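Local coordinates for protein peptide methionine sulfoxide reductase msrA/msrB (Neisseria gonorrhoeae, PDB 2H30) that probably passes electrons through a thioredoxin-like domain, taken from DsbD, to the methionine sulfoxide reductase domains that follow it in the same protein, at residues P17-M20 with S21-T25; D27-A31 with S32-K36; S48-P51 with L52-S55; Q92-Y95 with A96-Y100. The protein carries 2 engineered substitutions. One frame throughout, in Å; residues are numbered along the deposited sequence.

Contact 1 of 4, residues P17-M20 with S21-T25; sequences PHTM and STMKT. Engineered in segment 17-20: M20 (natural residue Leu). Engineered in segment 21-25: M23 (natural residue Leu).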
loop_
_atom_site.group_PDB
_atom_site.type_symbol
_atom_site.label_atom_id
_atom_site.label_comp_id
_atom_site.label_asym_id
_atom_site.label_seq_id
_atom_site.Cartn_x
_atom_site.Cartn_y
_atom_site.Cartn_z
ATOM N N PRO A 17 -3.935 -9.386 6.296
ATOM C CA PRO A 17 -2.578 -9.865 6.668
ATOM C C PRO A 17 -2.370 -11.360 6.469
ATOM O O PRO A 17 -1.264 -11.762 6.089
ATOM C CB PRO A 17 -2.412 -9.459 8.142
ATOM C CG PRO A 17 -3.495 -8.447 8.421
ATOM C CD PRO A 17 -4.609 -8.697 7.416
ATOM N N HIS A 18 -3.406 -12.177 6.690
ATOM C CA HIS A 18 -3.233 -13.612 6.475
ATOM C C HIS A 18 -2.964 -13.874 5.002
ATOM O O HIS A 18 -2.026 -14.602 4.642
ATOM C CB HIS A 18 -4.435 -14.433 6.980
ATOM C CG HIS A 18 -4.194 -15.907 6.886
ATOM N ND1 HIS A 18 -3.334 -16.575 7.737
ATOM C CD2 HIS A 18 -4.623 -16.823 5.985
ATOM C CE1 HIS A 18 -3.279 -17.851 7.386
ATOM N NE2 HIS A 18 -4.058 -18.027 6.330
ATOM N N THR A 19 -3.727 -13.229 4.129
ATOM C CA THR A 19 -3.539 -13.385 2.702
ATOM C C THR A 19 -2.148 -12.904 2.263
ATOM O O THR A 19 -1.496 -13.470 1.392
ATOM C CB THR A 19 -4.629 -12.580 1.967
ATOM O OG1 THR A 19 -5.910 -13.109 2.326
ATOM C CG2 THR A 19 -4.448 -12.630 0.441
HETATM N N MSE A 20 -1.714 -11.818 2.865
HETATM C CA MSE A 20 -0.466 -11.217 2.430
HETATM C C MSE A 20 0.709 -12.027 2.915
HETATM O O MSE A 20 1.799 -11.983 2.358
HETATM C CB MSE A 20 -0.408 -9.786 2.905
HETATM C CG MSE A 20 0.657 -8.984 2.270
HETATM SE SE MSE A 20 0.296 -7.272 3.022
HETATM C CE MSE A 20 -1.419 -6.916 2.327
ATOM N N SER A 21 0.489 -12.815 3.952
ATOM C CA SER A 21 1.599 -13.588 4.532
ATOM C C SER A 21 2.058 -14.814 3.633
ATOM O O SER A 21 3.102 -15.471 3.846
ATOM C CB SER A 21 1.341 -13.796 6.050
ATOM O OG SER A 21 1.382 -12.508 6.765
ATOM N N THR A 22 1.353 -15.028 2.516
ATOM C CA THR A 22 1.772 -15.986 1.531
ATOM C C THR A 22 2.478 -15.281 0.352
ATOM O O THR A 22 2.821 -15.892 -0.673
ATOM C CB THR A 22 0.522 -16.788 1.044
ATOM O OG1 THR A 22 -0.200 -15.992 0.117
ATOM C CG2 THR A 22 -0.414 -17.050 2.237
HETATM N N MSE A 23 2.731 -13.969 0.500
HETATM C CA MSE A 23 3.205 -13.188 -0.642
HETATM C C MSE A 23 4.631 -12.702 -0.445
HETATM O O MSE A 23 5.123 -12.629 0.699
HETATM C CB MSE A 23 2.289 -11.969 -0.862
HETATM C CG MSE A 23 0.920 -12.432 -1.311
HETATM SE SE MSE A 23 -0.209 -10.812 -1.515
HETATM C CE MSE A 23 -1.834 -11.810 -1.815
ATOM N N LYS A 24 5.289 -12.383 -1.571
ATOM C CA LYS A 24 6.632 -11.825 -1.490
ATOM C C LYS A 24 6.592 -10.359 -1.824
ATOM O O LYS A 24 5.573 -9.872 -2.341
ATOM C CB LYS A 24 7.505 -12.455 -2.562
ATOM C CG LYS A 24 7.706 -13.976 -2.377
ATOM C CD LYS A 24 8.569 -14.492 -3.501
ATOM C CE LYS A 24 8.856 -15.975 -3.209
ATOM N NZ LYS A 24 9.912 -16.481 -4.130
ATOM N N THR A 25 7.687 -9.691 -1.499
ATOM C CA THR A 25 7.870 -8.320 -1.988
ATOM C C THR A 25 8.563 -8.313 -3.342
ATOM O O THR A 25 8.966 -9.368 -3.867
ATOM C CB THR A 25 8.680 -7.518 -1.037
ATOM O OG1 THR A 25 10.039 -8.003 -1.000
ATOM C CG2 THR A 25 7.970 -7.467 0.348
#
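S21 hydrogen-bonds through its hydroxyl to the backbone carbonyl of P17, with OG 2.8 Å from O. The hydroxyl folds back over the helix end because OG lies opposite the carbonyl carbon and next to its own backbone N (chi1 -66°). The donor is tilted 32° from the P17 carbonyl plane. The same oxygen also takes a weak bond from S21 N, so one residue grips it twice. S21 N also reaches H18 O at 3.2 Å, from well above that carbonyl plane.

T22 makes a similar double contact, but three residues back. Its OG1 donates to T19 O at 3.1 Å, and T22 N adds a weak bond to the same oxygen. Both hydroxyls thus donate to carbonyls of the last helical turn.

A type I beta turn from M20 to M23 then redirects the chain. It is closed by M23 N on M20 O at 2.9 Å. M20 and M23 are both engineered, with leucine in the natural sequence, and both are modelled as selenomethionine. M23 runs extended beyond CG and lies alongside T19, its CE 3.5 Å from T19 CG2. Its SE is 4.3 Å from CG of M20, whose own chain bends at its last torsion. The T19 hydroxyl turns the other way and bonds to T15 O.

The contact joins the end of helix 16-20 to strand 24-25. M20 and M23 pack on V106 of strand 105-107 and on I113 of helix 112-116. K24 pairs with T107 through the backbone, joining strand 24-25, outermost in the mixed sheet, to its neighbour.

Contact 2 of 4, residues D27-A31 with S32-K36; sequences DNRPA and SVYLK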
loop_
_atom_site.group_PDB
_atom_site.type_symbol
_atom_site.label_atom_id
_atom_site.label_comp_id
_atom_site.label_asym_id
_atom_site.label_seq_id
_atom_site.Cartn_x
_atom_site.Cartn_y
_atom_site.Cartn_z
ATOM N N ASP A 27 11.462 -7.503 -4.004
ATOM C CA ASP A 27 12.858 -8.007 -3.868
ATOM C C ASP A 27 12.923 -9.458 -3.423
ATOM O O ASP A 27 14.020 -9.937 -3.101
ATOM C CB ASP A 27 13.776 -7.104 -3.024
ATOM C CG ASP A 27 13.374 -7.029 -1.531
ATOM O OD1 ASP A 27 12.863 -8.012 -0.964
ATOM O OD2 ASP A 27 13.629 -5.995 -0.876
ATOM N N ASN A 28 11.751 -10.100 -3.388
ATOM C CA ASN A 28 11.571 -11.527 -3.094
ATOM C C ASN A 28 11.508 -11.929 -1.624
ATOM O O ASN A 28 11.351 -13.134 -1.351
ATOM C CB ASN A 28 12.571 -12.378 -3.885
ATOM C CG ASN A 28 12.280 -12.320 -5.406
ATOM O OD1 ASN A 28 11.100 -12.265 -5.872
ATOM N ND2 ASN A 28 13.358 -12.349 -6.195
ATOM N N ARG A 29 11.620 -10.981 -0.707
ATOM C CA ARG A 29 11.516 -11.316 0.697
ATOM C C ARG A 29 10.046 -11.537 1.070
ATOM O O ARG A 29 9.139 -11.107 0.370
ATOM C CB ARG A 29 12.206 -10.288 1.568
ATOM C CG ARG A 29 11.344 -9.120 2.069
ATOM C CD ARG A 29 12.248 -8.228 2.923
ATOM N NE ARG A 29 13.196 -7.517 2.042
ATOM C CZ ARG A 29 14.168 -6.738 2.492
ATOM N NH1 ARG A 29 14.315 -6.574 3.803
ATOM N NH2 ARG A 29 14.976 -6.104 1.637
ATOM N N PRO A 30 9.774 -12.228 2.185
ATOM C CA PRO A 30 8.383 -12.408 2.617
ATOM C C PRO A 30 7.720 -11.076 2.987
ATOM O O PRO A 30 8.292 -10.284 3.754
ATOM C CB PRO A 30 8.507 -13.291 3.857
ATOM C CG PRO A 30 9.822 -14.001 3.645
ATOM C CD PRO A 30 10.715 -12.956 3.063
ATOM N N ALA A 31 6.549 -10.830 2.420
ATOM C CA ALA A 31 5.765 -9.606 2.797
ATOM C C ALA A 31 5.480 -9.588 4.301
ATOM O O ALA A 31 5.309 -8.506 4.903
ATOM C CB ALA A 31 4.497 -9.529 2.024
ATOM N N SER A 32 5.395 -10.781 4.935
ATOM C CA SER A 32 4.971 -10.826 6.315
ATOM C C SER A 32 5.928 -10.033 7.245
ATOM O O SER A 32 5.514 -9.626 8.359
ATOM C CB SER A 32 4.905 -12.300 6.749
ATOM O OG SER A 32 6.198 -12.892 6.703
ATOM N N VAL A 33 7.184 -9.838 6.856
ATOM C CA VAL A 33 8.147 -9.179 7.776
ATOM C C VAL A 33 7.702 -7.755 8.102
ATOM O O VAL A 33 8.103 -7.197 9.135
ATOM C CB VAL A 33 9.609 -9.222 7.268
ATOM C CG1 VAL A 33 10.056 -10.661 6.979
ATOM C CG2 VAL A 33 9.818 -8.369 6.009
ATOM N N TYR A 34 6.925 -7.165 7.192
ATOM C CA TYR A 34 6.515 -5.753 7.353
ATOM C C TYR A 34 5.293 -5.585 8.211
ATOM O O TYR A 34 4.992 -4.444 8.598
ATOM C CB TYR A 34 6.235 -5.126 5.981
ATOM C CG TYR A 34 7.514 -5.046 5.186
ATOM C CD1 TYR A 34 8.454 -4.038 5.431
ATOM C CD2 TYR A 34 7.815 -5.996 4.198
ATOM C CE1 TYR A 34 9.638 -3.968 4.704
ATOM C CE2 TYR A 34 9.014 -5.942 3.461
ATOM C CZ TYR A 34 9.926 -4.921 3.737
ATOM O OH TYR A 34 11.129 -4.865 3.034
ATOM N N LEU A 35 4.560 -6.671 8.494
ATOM C CA LEU A 35 3.249 -6.588 9.100
ATOM C C LEU A 35 3.319 -6.685 10.627
ATOM O O LEU A 35 2.705 -7.595 11.257
ATOM C CB LEU A 35 2.336 -7.676 8.541
ATOM C CG LEU A 35 2.062 -7.525 7.066
ATOM C CD1 LEU A 35 1.214 -8.687 6.555
ATOM C CD2 LEU A 35 1.338 -6.193 6.828
ATOM N N LYS A 36 4.071 -5.757 11.209
ATOM C CA LYS A 36 4.374 -5.793 12.650
ATOM C C LYS A 36 3.138 -5.856 13.483
ATOM O O LYS A 36 2.083 -5.255 13.179
ATOM C CB LYS A 36 5.220 -4.598 13.082
ATOM C CG LYS A 36 6.446 -4.356 12.314
ATOM C CD LYS A 36 7.323 -5.581 12.090
ATOM C CE LYS A 36 8.639 -5.110 11.468
ATOM N NZ LYS A 36 9.615 -6.259 11.124
HETATM O O HOH W 1 11.051 -5.699 0.289
#
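Y34 and A31 meet through the 3-10 turn and at the ring. Y34 N donates to A31 O at 3.1 Å. The same carbonyl oxygen lies at the edge of the tyrosine ring, near its plane, 3.6 Å from CD2.

The far end of that ring reaches R29. The two side chains cross at about a right angle, and the guanidinium and ring planes are 42° apart. Y34 OH sits over one face of the guanidinium, 3.5 Å from NE of R29, offset toward the rim. R29 CD and CG pack near Y34 CE2, and CD also touches V33 CG2 at 3.9 Å.

The guanidinium is held by D27. NE lies 3.1 Å from OD1 in a nearly straight bond on the syn lone pair, and NH2 is 2.9 Å from OD2 in a salt bridge. This side-on grip fixes the plane that the tyrosine hydroxyl faces. OD1 also accepts from R29 N, which makes an Asx turn. A water bridges D27 OD2 and Y34 OH, so the hydroxyl is tied to the carboxylate as well as packed on the arginine.

P30 CB packs on S32 OG at 3.7 Å, with that hydroxyl between the backbone N and carbonyl carbon of S32 (chi1 64°). S32 O accepts from L35 N. The P30 carbonyl takes a weak bond from V33 N, and A31 packs on M20.

The arrangement is an Asx turn with a salt bridge leading into a short 3-10 turn. It lies in the loop between strands 24-25 and 41-45 of a thioredoxin-like fold.

Contact 3 of 4, residues S48-P51 with L52-S55; sequences SWCP and LCLS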
loop_
_atom_site.group_PDB
_atom_site.type_symbol
_atom_site.label_atom_id
_atom_site.label_comp_id
_atom_site.label_asym_id
_atom_site.label_seq_id
_atom_site.Cartn_x
_atom_site.Cartn_y
_atom_site.Cartn_z
ATOM N N SER A 48 2.177 0.270 -12.247
ATOM C CA SER A 48 3.318 0.860 -13.008
ATOM C C SER A 48 2.820 1.817 -14.098
ATOM O O SER A 48 3.560 2.729 -14.489
ATOM C CB SER A 48 4.164 -0.236 -13.636
ATOM O OG SER A 48 3.391 -0.931 -14.603
ATOM N N TRP A 49 1.594 1.619 -14.579
ATOM C CA TRP A 49 1.091 2.411 -15.701
ATOM C C TRP A 49 0.448 3.710 -15.288
ATOM O O TRP A 49 -0.075 4.441 -16.164
ATOM C CB TRP A 49 0.114 1.580 -16.584
ATOM C CG TRP A 49 -0.886 0.765 -15.845
ATOM C CD1 TRP A 49 -0.882 -0.592 -15.719
ATOM C CD2 TRP A 49 -2.076 1.233 -15.178
ATOM N NE1 TRP A 49 -2.000 -1.009 -14.994
ATOM C CE2 TRP A 49 -2.752 0.086 -14.674
ATOM C CE3 TRP A 49 -2.641 2.510 -14.968
ATOM C CZ2 TRP A 49 -3.957 0.200 -13.952
ATOM C CZ3 TRP A 49 -3.844 2.613 -14.275
ATOM C CH2 TRP A 49 -4.486 1.450 -13.790
ATOM N N CYS A 50 0.433 3.999 -13.974
ATOM C CA CYS A 50 -0.283 5.176 -13.456
ATOM C C CYS A 50 0.788 6.219 -13.117
ATOM O O CYS A 50 1.519 6.082 -12.128
ATOM C CB CYS A 50 -1.015 4.814 -12.173
ATOM S SG CYS A 50 -1.786 6.341 -11.542
ATOM N N PRO A 51 0.926 7.275 -13.935
ATOM C CA PRO A 51 2.020 8.215 -13.610
ATOM C C PRO A 51 1.809 8.967 -12.296
ATOM O O PRO A 51 2.802 9.378 -11.666
ATOM C CB PRO A 51 2.024 9.177 -14.809
ATOM C CG PRO A 51 0.632 9.078 -15.357
ATOM C CD PRO A 51 0.246 7.645 -15.197
ATOM N N LEU A 52 0.568 9.143 -11.838
ATOM C CA LEU A 52 0.389 9.768 -10.549
ATOM C C LEU A 52 0.957 8.858 -9.469
ATOM O O LEU A 52 1.660 9.301 -8.563
ATOM C CB LEU A 52 -1.116 9.989 -10.309
ATOM C CG LEU A 52 -1.436 10.709 -9.003
ATOM C CD1 LEU A 52 -0.775 12.112 -8.912
ATOM C CD2 LEU A 52 -3.005 10.780 -8.862
ATOM N N CYS A 53 0.606 7.571 -9.561
ATOM C CA CYS A 53 1.186 6.631 -8.623
ATOM C C CYS A 53 2.696 6.684 -8.657
ATOM O O CYS A 53 3.351 6.752 -7.565
ATOM C CB CYS A 53 0.847 5.203 -9.024
ATOM S SG CYS A 53 -0.872 4.757 -8.633
ATOM N N LEU A 54 3.306 6.657 -9.862
ATOM C CA LEU A 54 4.773 6.690 -9.905
ATOM C C LEU A 54 5.335 7.968 -9.268
ATOM O O LEU A 54 6.350 7.943 -8.551
ATOM C CB LEU A 54 5.327 6.566 -11.317
ATOM C CG LEU A 54 4.837 5.346 -12.077
ATOM C CD1 LEU A 54 5.610 5.403 -13.384
ATOM C CD2 LEU A 54 5.336 4.172 -11.281
ATOM N N SER A 55 4.624 9.084 -9.486
ATOM C CA SER A 55 5.106 10.381 -8.920
ATOM C C SER A 55 5.082 10.416 -7.401
ATOM O O SER A 55 5.723 11.284 -6.788
ATOM C CB SER A 55 4.234 11.511 -9.473
ATOM O OG SER A 55 2.961 11.552 -8.837
#
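C50 and C53 form the CxxC motif at the start of helix 51-64, placed as in the thioredoxin fold. The two sulfurs are 3.4 Å apart. That is too long for a disulfide, in keeping with a reduced protein. The pair is probably the redox centre.

The torsions explain the approach. C50 SG stands opposite its backbone N (chi1 177°), which swings it over the first turn of the helix. C53 SG lies opposite its carbonyl carbon (chi1 -76°), which brings it to 3.5 Å from C50 CB. C50 sits at the N-cap, and its sulfur accepts from C53 N at 3.3 Å. This bond is nearly straight (168°) and caps the first turn of the helix.

The carbonyl of C50 begins the helical bonding: L54 N donates to it at 2.9 Å. P51 O then receives S55 N. L54 brings its branched end back toward the loop, with CD1 3.5 Å from S48 O. L52 turns its end away from the loop, but its CB still touches C50 SG.

W46 and Y122 pack on C53. S48 gives its hydroxyl to E85. S55 stays within its own turn: its OG donates to L52 O at 2.6 Å.

Contact 4 of 4, residues Q92-Y95 with A96-Y100; sequences QKWY and AGLNY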
loop_
_atom_site.group_PDB
_atom_site.type_symbol
_atom_site.label_atom_id
_atom_site.label_comp_id
_atom_site.label_asym_id
_atom_site.label_seq_id
_atom_site.Cartn_x
_atom_site.Cartn_y
_atom_site.Cartn_z
ATOM N N GLN A 92 8.701 -7.154 -11.613
ATOM C CA GLN A 92 9.859 -6.998 -10.742
ATOM C C GLN A 92 11.102 -6.517 -11.504
ATOM O O GLN A 92 11.911 -5.765 -10.983
ATOM C CB GLN A 92 10.132 -8.314 -9.991
ATOM C CG GLN A 92 9.073 -8.769 -8.990
ATOM C CD GLN A 92 7.938 -9.583 -9.589
ATOM O OE1 GLN A 92 7.605 -9.468 -10.779
ATOM N NE2 GLN A 92 7.260 -10.364 -8.737
ATOM N N LYS A 93 11.263 -6.998 -12.738
ATOM C CA LYS A 93 12.367 -6.574 -13.583
ATOM C C LYS A 93 12.279 -5.082 -13.909
ATOM O O LYS A 93 13.264 -4.393 -13.801
ATOM C CB LYS A 93 12.406 -7.423 -14.869
ATOM C CG LYS A 93 13.644 -7.094 -15.716
ATOM C CD LYS A 93 14.954 -6.962 -14.877
ATOM C CE LYS A 93 15.195 -8.150 -13.879
ATOM N NZ LYS A 93 15.671 -7.673 -12.521
ATOM N N TRP A 94 11.084 -4.625 -14.226
ATOM C CA TRP A 94 10.826 -3.197 -14.488
ATOM C C TRP A 94 11.087 -2.423 -13.186
ATOM O O TRP A 94 11.778 -1.403 -13.165
ATOM C CB TRP A 94 9.383 -3.008 -14.964
ATOM C CG TRP A 94 9.007 -1.560 -14.908
ATOM C CD1 TRP A 94 9.358 -0.564 -15.790
ATOM C CD2 TRP A 94 8.305 -0.923 -13.834
ATOM N NE1 TRP A 94 8.841 0.649 -15.371
ATOM C CE2 TRP A 94 8.217 0.459 -14.159
ATOM C CE3 TRP A 94 7.726 -1.395 -12.632
ATOM C CZ2 TRP A 94 7.578 1.391 -13.329
ATOM C CZ3 TRP A 94 7.082 -0.465 -11.801
ATOM C CH2 TRP A 94 7.028 0.914 -12.149
ATOM N N TYR A 95 10.507 -2.909 -12.080
ATOM C CA TYR A 95 10.611 -2.134 -10.845
ATOM C C TYR A 95 12.023 -2.022 -10.297
ATOM O O TYR A 95 12.404 -1.039 -9.657
ATOM C CB TYR A 95 9.635 -2.690 -9.804
ATOM C CG TYR A 95 9.602 -1.843 -8.543
ATOM C CD1 TYR A 95 9.115 -0.533 -8.603
ATOM C CD2 TYR A 95 10.176 -2.287 -7.380
ATOM C CE1 TYR A 95 9.121 0.261 -7.484
ATOM C CE2 TYR A 95 10.221 -1.465 -6.232
ATOM C CZ TYR A 95 9.664 -0.214 -6.318
ATOM O OH TYR A 95 9.707 0.598 -5.219
ATOM N N ALA A 96 12.865 -3.033 -10.590
ATOM C CA ALA A 96 14.249 -2.990 -10.140
ATOM C C ALA A 96 15.020 -1.790 -10.738
ATOM O O ALA A 96 16.002 -1.353 -10.169
ATOM C CB ALA A 96 14.950 -4.326 -10.463
ATOM N N GLY A 97 14.535 -1.217 -11.848
ATOM C CA GLY A 97 15.140 0.014 -12.380
ATOM C C GLY A 97 14.821 1.313 -11.643
ATOM O O GLY A 97 15.411 2.357 -11.929
ATOM N N LEU A 98 13.807 1.259 -10.774
ATOM C CA LEU A 98 13.447 2.424 -9.969
ATOM C C LEU A 98 14.234 2.384 -8.676
ATOM O O LEU A 98 14.761 1.307 -8.268
ATOM C CB LEU A 98 11.943 2.397 -9.689
ATOM C CG LEU A 98 11.017 2.885 -10.846
ATOM C CD1 LEU A 98 11.088 2.093 -12.161
ATOM C CD2 LEU A 98 9.576 3.062 -10.363
ATOM N N ASN A 99 14.356 3.519 -8.008
ATOM C CA ASN A 99 15.174 3.544 -6.828
ATOM C C ASN A 99 14.461 4.051 -5.570
ATOM O O ASN A 99 14.562 5.240 -5.196
ATOM C CB ASN A 99 16.428 4.362 -7.098
ATOM C CG ASN A 99 17.382 4.390 -5.917
ATOM O OD1 ASN A 99 17.887 5.449 -5.560
ATOM N ND2 ASN A 99 17.625 3.250 -5.325
ATOM N N TYR A 100 13.734 3.125 -4.924
ATOM C CA TYR A 100 13.047 3.436 -3.657
ATOM C C TYR A 100 13.348 2.352 -2.639
ATOM O O TYR A 100 12.446 1.599 -2.250
ATOM C CB TYR A 100 11.516 3.567 -3.884
ATOM C CG TYR A 100 11.255 4.718 -4.847
ATOM C CD1 TYR A 100 11.386 6.034 -4.435
ATOM C CD2 TYR A 100 10.964 4.458 -6.193
ATOM C CE1 TYR A 100 11.226 7.094 -5.360
ATOM C CE2 TYR A 100 10.787 5.518 -7.113
ATOM C CZ TYR A 100 10.932 6.799 -6.684
ATOM O OH TYR A 100 10.796 7.897 -7.522
HETATM O O HOH W 2 10.964 -0.512 -3.163
#
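W94 and L98 cross obliquely, with the leucine laid over one face of the indole. L98 CD1 is 4.1 Å from the centroid of the six-membered ring and 26° off its normal, a CH-pi contact. CD2 reaches further along the same ring, near CH2 and CZ2. The indole is placed by a first torsion that sets CG opposite the backbone N (chi1 166°).

Y95 meets L98 from another direction. The two side chains cross at about a right angle, and Y95 CD1 is 4.0 Å from L98 CD2. CD2 thus touches both the tryptophan and the tyrosine.

The phenol end of Y95 goes on to Y100. Again the side chains cross near a right angle. The hydroxyl lies at the edge of the Y100 ring, with OH 3.7 Å from Y100 CB. A water ties the two residues: Y95 OH donates to it at 2.7 Å, and it donates in turn to Y100 O. This water lies in the plane of the Y95 ring.

The backbone turns at the end of the helix. A96 N still makes a helical bond to Q92 O, and G97 N bonds to W94 O. L98 N reaches Y95 O at 2.9 Å and closes a type I beta turn. K86 makes a cation-pi contact with W94, while L57 of helix 51-64 packs on both L98 and Y100.

This is a helix C-terminal end unwinding through a type I turn, with L98 packed against W94 and Y95, on the way from helix 90-95 to strand 105-107 of the thioredoxin-like fold.

The four contacts follow one another along the chain, and two pairs touch. Contact 1 and contact 2 have centres 8 Å apart. Their backbones meet where M23 O lies 2.9 Å from A31 N, a probable hydrogen bond, and T25 CG2 packs on Y34 CE2. Contact 3, which holds the probable redox cysteines, touches contact 4: S48 CB is 3.4 Å from W94 CH2, and L54 CD2 also packs there. W94 joins the CxxC region to the helix end at 92-100. Contacts 1 and 2 are remote from the cysteine site, their centres about 23 Å from that of contact 3. Contact 4 comes within about 5 Å of contacts 1 and 2 (nearest atoms), touching neither.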